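Local coordinates for NAD nucleotidase (Haemophilus influenzae, PDB 3ZTV), which degrades NAD to adenosine and nicotinamide riboside in the periplasm, acting as a zinc-dependent 5'-nucleotidase and NAD pyrophosphatase of broad nucleotide specificity, at residues P122-P130 and A154-N162; E179-A187 and K208-I219. All coordinates share one frame; numbering follows the deposited sequence.

Interaction 1 of 2, residues P122-P130 and A154-N162; sequences PVLSANVIP and AIIGLDTVN
Asn127 reaches across to Leu158 and Asp159, its CB and CG on the Leu158 side chain and its amide on the Asp159 backbone. Its CB lies 3.8 Å from Leu158 CD1, and CG comes closer to the same methyl, the two side chains crossing at about a right angle. Across the contact the carboxamide pairs with both backbone groups of Asp159: OD1 accepts from Asp159 N at 2.9 Å, the donor tilted only slightly from the carbonyl plane, while ND2 gives a nearly straight bond (173°) to Asp159 O, which lies almost in the amide plane. A chi1 of 68° places CG between its own backbone N and carbonyl carbon, from where OD1 and ND2 reach the N and O of one residue, much as a peptide of a neighbouring strand would. ND2 also bonds to Tyr177 O, so three hydrogen bonds hold the amide.

In the calcineurin-like phosphoesterase domain this turn links strand 123-124, the short edge strand of one sheet, to strand 128-130, and it passes over strand 151-159 of the second sheet. One backbone bond accompanies the amide pair, Ala126 N to Gly157 O at 2.8 Å, with the donor well above the carbonyl plane. Gly157 lets the turn come close: its CA is 3.9 Å from Leu124 CB. Toward the start of the strand segment, Leu124 CD1 packs on Ile155 CG2 at 3.7 Å; beyond Asn127, Val128 CG2 rests against Asp159 CB at 3.6 Å.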
ATOM      1  N   PRO A 122     -22.804  -0.416  17.519  1.00  7.82           N
ATOM      2  CA  PRO A 122     -21.735  -1.235  16.927  1.00  8.63           C
ATOM      3  C   PRO A 122     -20.720  -0.403  16.152  1.00  7.51           C
ATOM      4  O   PRO A 122     -21.104   0.493  15.389  1.00  7.41           O
ATOM      5  CB  PRO A 122     -22.493  -2.155  15.975  1.00  8.64           C
ATOM      6  CG  PRO A 122     -23.836  -2.321  16.625  1.00 10.70           C
ATOM      7  CD  PRO A 122     -24.144  -0.958  17.220  1.00  9.17           C
ATOM      8  N   VAL A 123     -19.436  -0.704  16.339  1.00  6.53           N
ATOM      9  CA  VAL A 123     -18.361   0.065  15.723  1.00  6.21           C
ATOM     10  C   VAL A 123     -17.685  -0.756  14.617  1.00  5.75           C
ATOM     11  O   VAL A 123     -17.391  -1.947  14.804  1.00  6.27           O
ATOM     12  CB  VAL A 123     -17.309   0.505  16.772  1.00  6.65           C
ATOM     13  CG1 VAL A 123     -16.255   1.382  16.135  1.00  6.73           C
ATOM     14  CG2 VAL A 123     -17.972   1.218  17.948  1.00  8.34           C
ATOM     15  N   LEU A 124     -17.432  -0.122  13.470  1.00  5.50           N
ATOM     16  CA  LEU A 124     -16.743  -0.763  12.347  1.00  5.42           C
ATOM     17  C   LEU A 124     -15.490   0.003  11.935  1.00  4.96           C
ATOM     18  O   LEU A 124     -15.511   1.239  11.855  1.00  6.58           O
ATOM     19  CB  LEU A 124     -17.669  -0.830  11.134  1.00  7.58           C
ATOM     20  CG  LEU A 124     -19.040  -1.469  11.310  1.00  7.47           C
ATOM     21  CD1 LEU A 124     -19.865  -1.294  10.030  1.00  8.87           C
ATOM     22  CD2 LEU A 124     -18.903  -2.933  11.674  1.00  9.74           C
ATOM     23  N   SER A 125     -14.418  -0.726  11.633  1.00  5.86           N
ATOM     24  CA  SER A 125     -13.229  -0.133  11.016  1.00  5.19           C
ATOM     25  C   SER A 125     -12.336  -1.250  10.485  1.00  5.21           C
ATOM     26  O   SER A 125     -11.771  -2.031  11.263  1.00  7.17           O
ATOM     27  CB  SER A 125     -12.452   0.751  11.996  1.00  6.11           C
ATOM     28  OG  SER A 125     -11.426   1.431  11.303  1.00  7.80           O
ATOM     29  N   ALA A 126     -12.239  -1.349   9.163  1.00  4.23           N
ATOM     30  CA  ALA A 126     -11.527  -2.454   8.524  1.00  4.23           C
ATOM     31  C   ALA A 126     -10.029  -2.212   8.335  1.00  3.69           C
ATOM     32  O   ALA A 126      -9.285  -3.173   8.180  1.00  5.00           O
ATOM     33  CB  ALA A 126     -12.171  -2.796   7.181  1.00  5.96           C
ATOM     34  N   ASN A 127      -9.584  -0.956   8.339  1.00  4.68           N
ATOM     35  CA  ASN A 127      -8.177  -0.651   8.079  1.00  4.99           C
ATOM     36  C   ASN A 127      -7.447  -0.127   9.323  1.00  4.86           C
ATOM     37  O   ASN A 127      -6.316   0.370   9.224  1.00  5.81           O
ATOM     38  CB  ASN A 127      -8.001   0.307   6.888  1.00  5.32           C
ATOM     39  CG  ASN A 127      -8.534   1.705   7.164  1.00  3.94           C
ATOM     40  OD1 ASN A 127      -9.524   1.882   7.872  1.00  5.07           O
ATOM     41  ND2 ASN A 127      -7.884   2.699   6.581  1.00  5.37           N
ATOM     42  N   VAL A 128      -8.096  -0.230  10.487  1.00  4.80           N
ATOM     43  CA  VAL A 128      -7.500   0.150  11.764  1.00  5.42           C
ATOM     44  C   VAL A 128      -7.616  -1.089  12.646  1.00  5.68           C
ATOM     45  O   VAL A 128      -8.721  -1.487  13.032  1.00  6.90           O
ATOM     46  CB  VAL A 128      -8.235   1.348  12.388  1.00  5.64           C
ATOM     47  CG1 VAL A 128      -7.526   1.788  13.663  1.00  7.02           C
ATOM     48  CG2 VAL A 128      -8.327   2.502  11.384  1.00  6.72           C
ATOM     49  N   ILE A 129      -6.486  -1.726  12.943  1.00  5.59           N
ATOM     50  CA  ILE A 129      -6.509  -3.073  13.516  1.00  7.20           C
ATOM     51  C   ILE A 129      -5.583  -3.172  14.742  1.00  7.34           C
ATOM     52  O   ILE A 129      -4.361  -3.128  14.603  1.00  6.39           O
ATOM     53  CB  ILE A 129      -6.116  -4.158  12.459  1.00  6.29           C
ATOM     54  CG1 ILE A 129      -6.946  -4.004  11.178  1.00  6.46           C
ATOM     55  CG2 ILE A 129      -6.338  -5.547  13.028  1.00  7.84           C
ATOM     56  CD1 ILE A 129      -6.571  -5.022  10.074  1.00  7.04           C
ATOM     57  N   PRO A 130      -6.162  -3.293  15.950  1.00  6.56           N
ATOM     58  CA  PRO A 130      -5.300  -3.368  17.136  1.00  6.87           C
ATOM     59  C   PRO A 130      -4.695  -4.754  17.344  1.00  7.98           C
ATOM     60  O   PRO A 130      -5.355  -5.776  17.108  1.00  7.37           O
ATOM     61  CB  PRO A 130      -6.260  -3.036  18.283  1.00  9.51           C
ATOM     62  CG  PRO A 130      -7.374  -2.263  17.640  1.00  9.56           C
ATOM     63  CD  PRO A 130      -7.547  -2.954  16.311  1.00  7.88           C
ATOM     64  N   ALA A 154     -23.636  -6.010   2.960  1.00  7.85           N
ATOM     65  CA  ALA A 154     -22.455  -5.825   3.792  1.00  7.22           C
ATOM     66  C   ALA A 154     -22.165  -4.348   4.002  1.00  7.43           C
ATOM     67  O   ALA A 154     -22.357  -3.526   3.097  1.00  8.50           O
ATOM     68  CB  ALA A 154     -21.255  -6.511   3.155  1.00  8.08           C
ATOM     69  N   ILE A 155     -21.698  -4.014   5.202  1.00  6.17           N
ATOM     70  CA  ILE A 155     -21.202  -2.677   5.471  1.00  6.40           C
ATOM     71  C   ILE A 155     -19.784  -2.774   6.039  1.00  5.85           C
ATOM     72  O   ILE A 155     -19.520  -3.559   6.954  1.00  6.50           O
ATOM     73  CB  ILE A 155     -22.154  -1.882   6.386  1.00  6.99           C
ATOM     74  CG1 ILE A 155     -21.626  -0.460   6.600  1.00  7.04           C
ATOM     75  CG2 ILE A 155     -22.405  -2.612   7.683  1.00  9.90           C
ATOM     76  CD1 ILE A 155     -22.665   0.510   7.142  1.00  9.04           C
ATOM     77  N   ILE A 156     -18.878  -1.993   5.463  1.00  5.02           N
ATOM     78  CA  ILE A 156     -17.452  -2.014   5.785  1.00  5.32           C
ATOM     79  C   ILE A 156     -17.075  -0.657   6.373  1.00  4.66           C
ATOM     80  O   ILE A 156     -17.453   0.375   5.821  1.00  5.76           O
ATOM     81  CB  ILE A 156     -16.608  -2.228   4.502  1.00  5.40           C
ATOM     82  CG1 ILE A 156     -16.980  -3.528   3.793  1.00  5.70           C
ATOM     83  CG2 ILE A 156     -15.108  -2.195   4.792  1.00  6.00           C
ATOM     84  CD1 ILE A 156     -16.501  -3.558   2.365  1.00  6.90           C
ATOM     85  N   GLY A 157     -16.333  -0.633   7.482  1.00  4.81           N
ATOM     86  CA  GLY A 157     -15.878   0.632   8.034  1.00  5.01           C
ATOM     87  C   GLY A 157     -14.488   0.988   7.538  1.00  3.99           C
ATOM     88  O   GLY A 157     -13.698   0.093   7.222  1.00  4.44           O
ATOM     89  N   LEU A 158     -14.154   2.277   7.509  1.00  4.11           N
ATOM     90  CA  LEU A 158     -12.845   2.716   7.020  1.00  4.19           C
ATOM     91  C   LEU A 158     -12.454   4.064   7.621  1.00  4.03           C
ATOM     92  O   LEU A 158     -13.304   4.953   7.744  1.00  4.58           O
ATOM     93  CB  LEU A 158     -12.859   2.825   5.484  1.00  5.17           C
ATOM     94  CG  LEU A 158     -11.526   2.690   4.734  1.00  4.59           C
ATOM     95  CD1 LEU A 158     -11.026   1.251   4.742  1.00  6.62           C
ATOM     96  CD2 LEU A 158     -11.678   3.179   3.289  1.00  5.60           C
ATOM     97  N   ASP A 159     -11.171   4.230   7.940  1.00  5.10           N
ATOM     98  CA  ASP A 159     -10.657   5.490   8.488  1.00  5.01           C
ATOM     99  C   ASP A 159      -9.599   6.102   7.591  1.00  4.54           C
ATOM    100  O   ASP A 159      -8.957   5.415   6.788  1.00  5.27           O
ATOM    101  CB  ASP A 159     -10.038   5.235   9.866  1.00  5.70           C
ATOM    102  CG  ASP A 159     -10.118   6.441  10.816  1.00  5.86           C
ATOM    103  OD1 ASP A 159     -10.417   7.586  10.402  1.00  5.39           O
ATOM    104  OD2 ASP A 159      -9.855   6.223  12.031  1.00  6.84           O
ATOM    105  N   THR A 160      -9.438   7.411   7.707  1.00  5.71           N
ATOM    106  CA  THR A 160      -8.315   8.098   7.103  1.00  5.98           C
ATOM    107  C   THR A 160      -7.014   7.681   7.806  1.00  6.68           C
ATOM    108  O   THR A 160      -6.971   7.555   9.039  1.00  6.96           O
ATOM    109  CB  THR A 160      -8.533   9.619   7.126  1.00  5.71           C
ATOM    110  OG1 THR A 160      -7.505  10.256   6.354  1.00  7.67           O
ATOM    111  CG2 THR A 160      -8.593  10.195   8.563  1.00  6.42           C
ATOM    112  N   VAL A 161      -5.961   7.427   7.032  1.00  5.72           N
ATOM    113  CA  VAL A 161      -4.723   6.857   7.570  1.00  6.73           C
ATOM    114  C   VAL A 161      -3.695   7.911   7.992  1.00  7.14           C
ATOM    115  O   VAL A 161      -3.450   8.095   9.192  1.00  6.94           O
ATOM    116  CB  VAL A 161      -4.097   5.818   6.607  1.00  6.37           C
ATOM    117  CG1 VAL A 161      -2.743   5.368   7.127  1.00  8.27           C
ATOM    118  CG2 VAL A 161      -5.038   4.621   6.447  1.00  7.19           C
ATOM    119  N   ASN A 162      -3.082   8.590   7.027  1.00  7.99           N
ATOM    120  CA  ASN A 162      -2.006   9.535   7.331  1.00  8.04           C
ATOM    121  C   ASN A 162      -2.428  10.609   8.338  1.00  7.92           C
ATOM    122  O   ASN A 162      -1.699  10.926   9.275  1.00  8.33           O
ATOM    123  CB  ASN A 162      -1.475  10.202   6.056  1.00 10.92           C
ATOM    124  CG  ASN A 162      -0.759   9.232   5.133  1.00 12.24           C
ATOM    125  OD1 ASN A 162      -0.309   8.167   5.548  1.00 12.92           O
ATOM    126  ND2 ASN A 162      -0.634   9.617   3.870  1.00 15.43           N
TER

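Interaction 2 of 2, residues E179-A187 and K208-I219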
ATOM      1  N   GLU A 179      -6.234   2.888   2.536  1.00  4.97           N
ATOM      2  CA  GLU A 179      -7.675   3.012   2.316  1.00  5.06           C
ATOM      3  C   GLU A 179      -8.158   2.287   1.054  1.00  5.15           C
ATOM      4  O   GLU A 179      -9.109   1.508   1.113  1.00  5.74           O
ATOM      5  CB  GLU A 179      -8.095   4.492   2.238  1.00  5.23           C
ATOM      6  CG  GLU A 179      -7.810   5.345   3.500  1.00  5.91           C
ATOM      7  CD  GLU A 179      -6.480   6.101   3.449  1.00  6.49           C
ATOM      8  OE1 GLU A 179      -5.542   5.642   2.737  1.00  7.58           O
ATOM      9  OE2 GLU A 179      -6.374   7.161   4.129  1.00  6.65           O
ATOM     10  N   ILE A 180      -7.529   2.569  -0.090  1.00  5.23           N
ATOM     11  CA  ILE A 180      -7.935   1.944  -1.354  1.00  6.12           C
ATOM     12  C   ILE A 180      -7.746   0.427  -1.319  1.00  6.78           C
ATOM     13  O   ILE A 180      -8.665  -0.326  -1.664  1.00  5.65           O
ATOM     14  CB  ILE A 180      -7.175   2.561  -2.553  1.00  7.17           C
ATOM     15  CG1 ILE A 180      -7.641   4.007  -2.763  1.00  9.45           C
ATOM     16  CG2 ILE A 180      -7.357   1.717  -3.820  1.00  8.90           C
ATOM     17  CD1 ILE A 180      -6.829   4.792  -3.769  1.00 13.33           C
ATOM     18  N   ALA A 181      -6.571  -0.037  -0.902  1.00  5.94           N
ATOM     19  CA  ALA A 181      -6.345  -1.478  -0.864  1.00  5.98           C
ATOM     20  C   ALA A 181      -7.327  -2.175   0.066  1.00  5.20           C
ATOM     21  O   ALA A 181      -7.895  -3.211  -0.262  1.00  6.05           O
ATOM     22  CB  ALA A 181      -4.910  -1.808  -0.471  1.00  8.40           C
ATOM     23  N   THR A 182      -7.536  -1.614   1.248  1.00  4.67           N
ATOM     24  CA  THR A 182      -8.451  -2.250   2.187  1.00  5.61           C
ATOM     25  C   THR A 182      -9.864  -2.330   1.618  1.00  5.26           C
ATOM     26  O   THR A 182     -10.534  -3.361   1.732  1.00  5.06           O
ATOM     27  CB  THR A 182      -8.463  -1.548   3.572  1.00  4.73           C
ATOM     28  OG1 THR A 182      -7.146  -1.592   4.144  1.00  6.09           O
ATOM     29  CG2 THR A 182      -9.480  -2.214   4.503  1.00  5.28           C
ATOM     30  N   ALA A 183     -10.334  -1.225   1.048  1.00  4.94           N
ATOM     31  CA  ALA A 183     -11.666  -1.213   0.444  1.00  4.30           C
ATOM     32  C   ALA A 183     -11.817  -2.303  -0.617  1.00  3.75           C
ATOM     33  O   ALA A 183     -12.798  -3.044  -0.614  1.00  4.89           O
ATOM     34  CB  ALA A 183     -11.999   0.167  -0.128  1.00  6.06           C
ATOM     35  N   GLN A 184     -10.841  -2.437  -1.499  1.00  5.21           N
ATOM     36  CA  GLN A 184     -10.980  -3.435  -2.563  1.00  4.42           C
ATOM     37  C   GLN A 184     -10.872  -4.852  -2.050  1.00  5.17           C
ATOM     38  O   GLN A 184     -11.645  -5.717  -2.453  1.00  5.80           O
ATOM     39  CB  GLN A 184      -9.963  -3.238  -3.684  1.00  5.71           C
ATOM     40  CG  GLN A 184     -10.149  -4.213  -4.867  1.00  5.89           C
ATOM     41  CD  GLN A 184     -11.513  -4.061  -5.544  1.00  6.20           C
ATOM     42  OE1 GLN A 184     -12.522  -4.617  -5.094  1.00  9.60           O
ATOM     43  NE2 GLN A 184     -11.546  -3.296  -6.616  1.00  5.00           N
ATOM     44  N   ILE A 185      -9.913  -5.103  -1.160  1.00  5.11           N
ATOM     45  CA  ILE A 185      -9.713  -6.452  -0.659  1.00  5.54           C
ATOM     46  C   ILE A 185     -10.936  -6.877   0.157  1.00  5.42           C
ATOM     47  O   ILE A 185     -11.418  -8.009   0.023  1.00  5.96           O
ATOM     48  CB  ILE A 185      -8.411  -6.556   0.157  1.00  5.35           C
ATOM     49  CG1 ILE A 185      -7.187  -6.277  -0.729  1.00  5.87           C
ATOM     50  CG2 ILE A 185      -8.298  -7.922   0.842  1.00  6.23           C
ATOM     51  CD1 ILE A 185      -7.147  -7.097  -2.029  1.00  7.38           C
ATOM     52  N   MET A 186     -11.465  -5.966   0.980  1.00  5.48           N
ATOM     53  CA  MET A 186     -12.664  -6.291   1.757  1.00  4.99           C
ATOM     54  C   MET A 186     -13.849  -6.614   0.848  1.00  4.95           C
ATOM     55  O   MET A 186     -14.546  -7.610   1.055  1.00  6.28           O
ATOM     56  CB  MET A 186     -13.051  -5.140   2.690  1.00  5.32           C
ATOM     57  CG  MET A 186     -12.108  -4.960   3.882  1.00  6.44           C
ATOM     58  SD  MET A 186     -12.062  -6.370   5.039  1.00  6.51           S
ATOM     59  CE  MET A 186     -13.776  -6.428   5.552  1.00  8.40           C
ATOM     60  N   ALA A 187     -14.090  -5.773  -0.153  1.00  4.93           N
ATOM     61  CA  ALA A 187     -15.231  -5.973  -1.034  1.00  5.45           C
ATOM     62  C   ALA A 187     -15.050  -7.253  -1.856  1.00  6.05           C
ATOM     63  O   ALA A 187     -16.008  -7.995  -2.062  1.00  6.91           O
ATOM     64  CB  ALA A 187     -15.439  -4.760  -1.935  1.00  5.82           C
ATOM     65  N   LYS A 208     -10.591  11.124  -0.994  1.00  5.90           N
ATOM     66  CA  LYS A 208     -10.191   9.722  -1.044  1.00  5.61           C
ATOM     67  C   LYS A 208     -11.379   8.823  -1.380  1.00  5.20           C
ATOM     68  O   LYS A 208     -11.233   7.861  -2.132  1.00  5.68           O
ATOM     69  CB  LYS A 208      -9.523   9.301   0.271  1.00  5.74           C
ATOM     70  CG  LYS A 208      -9.141   7.826   0.330  1.00  6.93           C
ATOM     71  CD  LYS A 208      -8.066   7.431  -0.686  1.00  7.77           C
ATOM     72  CE  LYS A 208      -6.770   8.168  -0.450  1.00  9.57           C
ATOM     73  NZ  LYS A 208      -5.689   7.642  -1.337  1.00 12.30           N
ATOM     74  N   ASN A 209     -12.560   9.136  -0.858  1.00  5.36           N
ATOM     75  CA  ASN A 209     -13.754   8.349  -1.170  1.00  4.56           C
ATOM     76  C   ASN A 209     -14.171   8.452  -2.650  1.00  5.19           C
ATOM     77  O   ASN A 209     -14.658   7.472  -3.232  1.00  5.86           O
ATOM     78  CB  ASN A 209     -14.928   8.711  -0.250  1.00  5.29           C
ATOM     79  CG  ASN A 209     -14.739   8.202   1.162  1.00  4.54           C
ATOM     80  OD1 ASN A 209     -13.877   7.344   1.414  1.00  5.10           O
ATOM     81  ND2 ASN A 209     -15.561   8.698   2.081  1.00  5.84           N
ATOM     82  N   ILE A 210     -13.991   9.629  -3.250  1.00  5.44           N
ATOM     83  CA  ILE A 210     -14.214   9.804  -4.687  1.00  5.11           C
ATOM     84  C   ILE A 210     -13.203   8.971  -5.487  1.00  6.42           C
ATOM     85  O   ILE A 210     -13.557   8.352  -6.502  1.00  7.22           O
ATOM     86  CB  ILE A 210     -14.165  11.305  -5.049  1.00  5.46           C
ATOM     87  CG1 ILE A 210     -15.409  11.996  -4.489  1.00  7.72           C
ATOM     88  CG2 ILE A 210     -14.078  11.497  -6.562  1.00  8.83           C
ATOM     89  CD1 ILE A 210     -15.328  13.519  -4.461  1.00  9.28           C
ATOM     90  N   GLU A 211     -11.952   8.942  -5.042  1.00  7.15           N
ATOM     91  CA  GLU A 211     -10.959   8.077  -5.661  1.00  6.88           C
ATOM     92  C   GLU A 211     -11.354   6.596  -5.558  1.00  5.62           C
ATOM     93  O   GLU A 211     -11.251   5.845  -6.539  1.00  7.13           O
ATOM     94  CB  GLU A 211      -9.581   8.313  -5.033  1.00  9.05           C
ATOM     95  CG  GLU A 211      -8.425   7.661  -5.770  1.00 12.19           C
ATOM     96  CD  GLU A 211      -7.084   7.880  -5.090  1.00 14.08           C
ATOM     97  OE1 GLU A 211      -7.059   8.340  -3.928  1.00 14.10           O
ATOM     98  OE2 GLU A 211      -6.048   7.582  -5.721  1.00 20.47           O
ATOM     99  N   ILE A 212     -11.795   6.164  -4.380  1.00  6.16           N
ATOM    100  CA  ILE A 212     -12.244   4.794  -4.202  1.00  5.63           C
ATOM    101  C   ILE A 212     -13.390   4.456  -5.166  1.00  5.04           C
ATOM    102  O   ILE A 212     -13.386   3.389  -5.811  1.00  6.41           O
ATOM    103  CB  ILE A 212     -12.648   4.531  -2.728  1.00  5.26           C
ATOM    104  CG1 ILE A 212     -11.413   4.562  -1.820  1.00  5.63           C
ATOM    105  CG2 ILE A 212     -13.389   3.216  -2.586  1.00  6.05           C
ATOM    106  CD1 ILE A 212     -11.727   4.534  -0.319  1.00  7.03           C
ATOM    107  N   ALA A 213     -14.356   5.368  -5.282  1.00  5.07           N
ATOM    108  CA  ALA A 213     -15.494   5.149  -6.175  1.00  5.25           C
ATOM    109  C   ALA A 213     -15.045   4.874  -7.608  1.00  6.25           C
ATOM    110  O   ALA A 213     -15.641   4.054  -8.305  1.00  7.85           O
ATOM    111  CB  ALA A 213     -16.436   6.337  -6.138  1.00  6.56           C
ATOM    112  N   GLN A 214     -13.972   5.537  -8.036  1.00  5.37           N
ATOM    113  CA  GLN A 214     -13.519   5.434  -9.426  1.00  6.89           C
ATOM    114  C   GLN A 214     -12.488   4.339  -9.661  1.00  7.15           C
ATOM    115  O   GLN A 214     -12.265   3.936 -10.808  1.00  8.22           O
ATOM    116  CB  GLN A 214     -12.970   6.775  -9.896  1.00  8.75           C
ATOM    117  CG  GLN A 214     -14.029   7.862  -9.951  1.00  9.77           C
ATOM    118  CD  GLN A 214     -13.445   9.213 -10.278  1.00 14.34           C
ATOM    119  OE1 GLN A 214     -12.913   9.896  -9.403  1.00 17.84           O
ATOM    120  NE2 GLN A 214     -13.533   9.610 -11.541  1.00 14.73           N
ATOM    121  N   LYS A 215     -11.875   3.847  -8.588  1.00  6.52           N
ATOM    122  CA  LYS A 215     -10.761   2.902  -8.704  1.00  6.62           C
ATOM    123  C   LYS A 215     -11.035   1.520  -8.138  1.00  6.03           C
ATOM    124  O   LYS A 215     -10.263   0.593  -8.368  1.00  8.10           O
ATOM    125  CB  LYS A 215      -9.501   3.472  -8.048  1.00  9.59           C
ATOM    126  CG  LYS A 215      -8.928   4.678  -8.764  1.00 11.83           C
ATOM    127  CD  LYS A 215      -7.595   5.116  -8.181  1.00 16.40           C
ATOM    128  CE  LYS A 215      -6.999   6.259  -8.991  1.00 18.72           C
ATOM    129  NZ  LYS A 215      -5.726   6.763  -8.399  1.00 23.46           N
ATOM    130  N   VAL A 216     -12.120   1.373  -7.386  1.00  6.78           N
ATOM    131  CA  VAL A 216     -12.410   0.139  -6.671  1.00  5.77           C
ATOM    132  C   VAL A 216     -13.767  -0.403  -7.115  1.00  5.94           C
ATOM    133  O   VAL A 216     -14.727   0.359  -7.244  1.00  6.27           O
ATOM    134  CB  VAL A 216     -12.411   0.388  -5.135  1.00  6.36           C
ATOM    135  CG1 VAL A 216     -12.924  -0.819  -4.370  1.00  6.00           C
ATOM    136  CG2 VAL A 216     -11.018   0.796  -4.649  1.00  7.54           C
ATOM    137  N   ASN A 217     -13.829  -1.711  -7.352  1.00  5.95           N
ATOM    138  CA  ASN A 217     -15.070  -2.372  -7.751  1.00  6.64           C
ATOM    139  C   ASN A 217     -15.891  -2.915  -6.580  1.00  5.96           C
ATOM    140  O   ASN A 217     -15.378  -3.121  -5.472  1.00  7.36           O
ATOM    141  CB  ASN A 217     -14.781  -3.525  -8.733  1.00  5.99           C
ATOM    142  CG  ASN A 217     -14.133  -3.053 -10.017  1.00  7.99           C
ATOM    143  OD1 ASN A 217     -13.126  -3.618 -10.475  1.00 11.26           O
ATOM    144  ND2 ASN A 217     -14.693  -2.012 -10.597  1.00  6.32           N
ATOM    145  N   ASP A 218     -17.178  -3.137  -6.837  1.00  6.89           N
ATOM    146  CA  ASP A 218     -18.063  -3.898  -5.961  1.00  6.78           C
ATOM    147  C   ASP A 218     -18.597  -3.129  -4.745  1.00  6.10           C
ATOM    148  O   ASP A 218     -19.258  -3.712  -3.884  1.00  7.74           O
ATOM    149  CB  ASP A 218     -17.403  -5.221  -5.547  1.00 10.01           C
ATOM    150  CG  ASP A 218     -16.996  -6.063  -6.743  1.00 16.31           C
ATOM    151  OD1 ASP A 218     -17.830  -6.257  -7.653  1.00 20.31           O
ATOM    152  OD2 ASP A 218     -15.833  -6.500  -6.773  1.00 22.18           O
ATOM    153  N   ILE A 219     -18.331  -1.826  -4.702  1.00  5.49           N
ATOM    154  CA  ILE A 219     -18.863  -0.977  -3.622  1.00  5.97           C
ATOM    155  C   ILE A 219     -19.916  -0.022  -4.193  1.00  5.61           C
ATOM    156  O   ILE A 219     -19.647   0.706  -5.151  1.00  6.83           O
ATOM    157  CB  ILE A 219     -17.734  -0.199  -2.901  1.00  5.50           C
ATOM    158  CG1 ILE A 219     -16.717  -1.179  -2.295  1.00  6.07           C
ATOM    159  CG2 ILE A 219     -18.304   0.763  -1.846  1.00  5.76           C
ATOM    160  CD1 ILE A 219     -15.549  -0.487  -1.604  1.00  6.77           C
TER
HETATM  161  O   HOH W   1      -5.436   5.035  -0.162  1.00  9.51           O
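Ile180 lies across helix 206-215, touching Lys208, Glu211 and Ile212 on that helix and Val216 just past its end. The two helices stand side by side on one face of the six-stranded sheet of the phosphoesterase domain, where they follow the parallel strands 151-159 and 198-203 in βαβ succession; their segments cross at -43° with axes 10.1 Å apart.

The close packing is apolar and runs toward the C-terminal end of the contact. Ile180 CG1 meets Ile212 CG1 at 3.9 Å, the two side chains sliding past each other in opposite directions, and Ile180 CG2 touches Val216 CG2. Small residues let the chain after the helix draw near: Ala183 CB takes Ile219 CD1 at 3.9 Å, and Ala187 CB takes Ile219 CG1 at 3.8 Å. Gln184, bent at chi2 (61°), lays its amide against Val216 CG1 and the backbone of Asn217, and Tyr177 of the second subunit packs on this residue.

The other side is polar and more open. Lys208 NZ and Lys215 NZ grip the two oxygens of Glu211 in a salt-bridge network along one helix, and Ile180 CD1 lies over that carboxylate, 3.4 Å from Glu211 CD. Glu179 OE1 and Lys208 NZ are 4.5 Å apart, too far for a direct salt bridge. Glu179 OE2 is taken by Val161 N of the neighbouring strand segment, leaving OE1 to a water, which donates to Glu179 OE1 and accepts from Ile180 N and, at 2.9 Å, from Lys208 NZ.

Glu179 joins the two interactions, whose centres are 13 Å apart. Its OE2 makes a probable hydrogen bond to Val161 N at 2.9 Å, while its other oxygen serves the water bridge of interaction 2; Thr182 OG1 lies 3.4 Å from Asn127 CB. Helix 179-191 thus touches both the 122-130 turn and helix 206-215, with Leu158 of strand 151-159 touching Glu179, Thr182 and Ile212. Interaction 1 is nearer the dinuclear site: the Asp159 side chain is about 6 Å from a zinc ion and about 4 Å from that of His203, a probable zinc ligand, whereas the Glu179 side chain is about 11 Å from zinc. Both contacts also touch the second subunit.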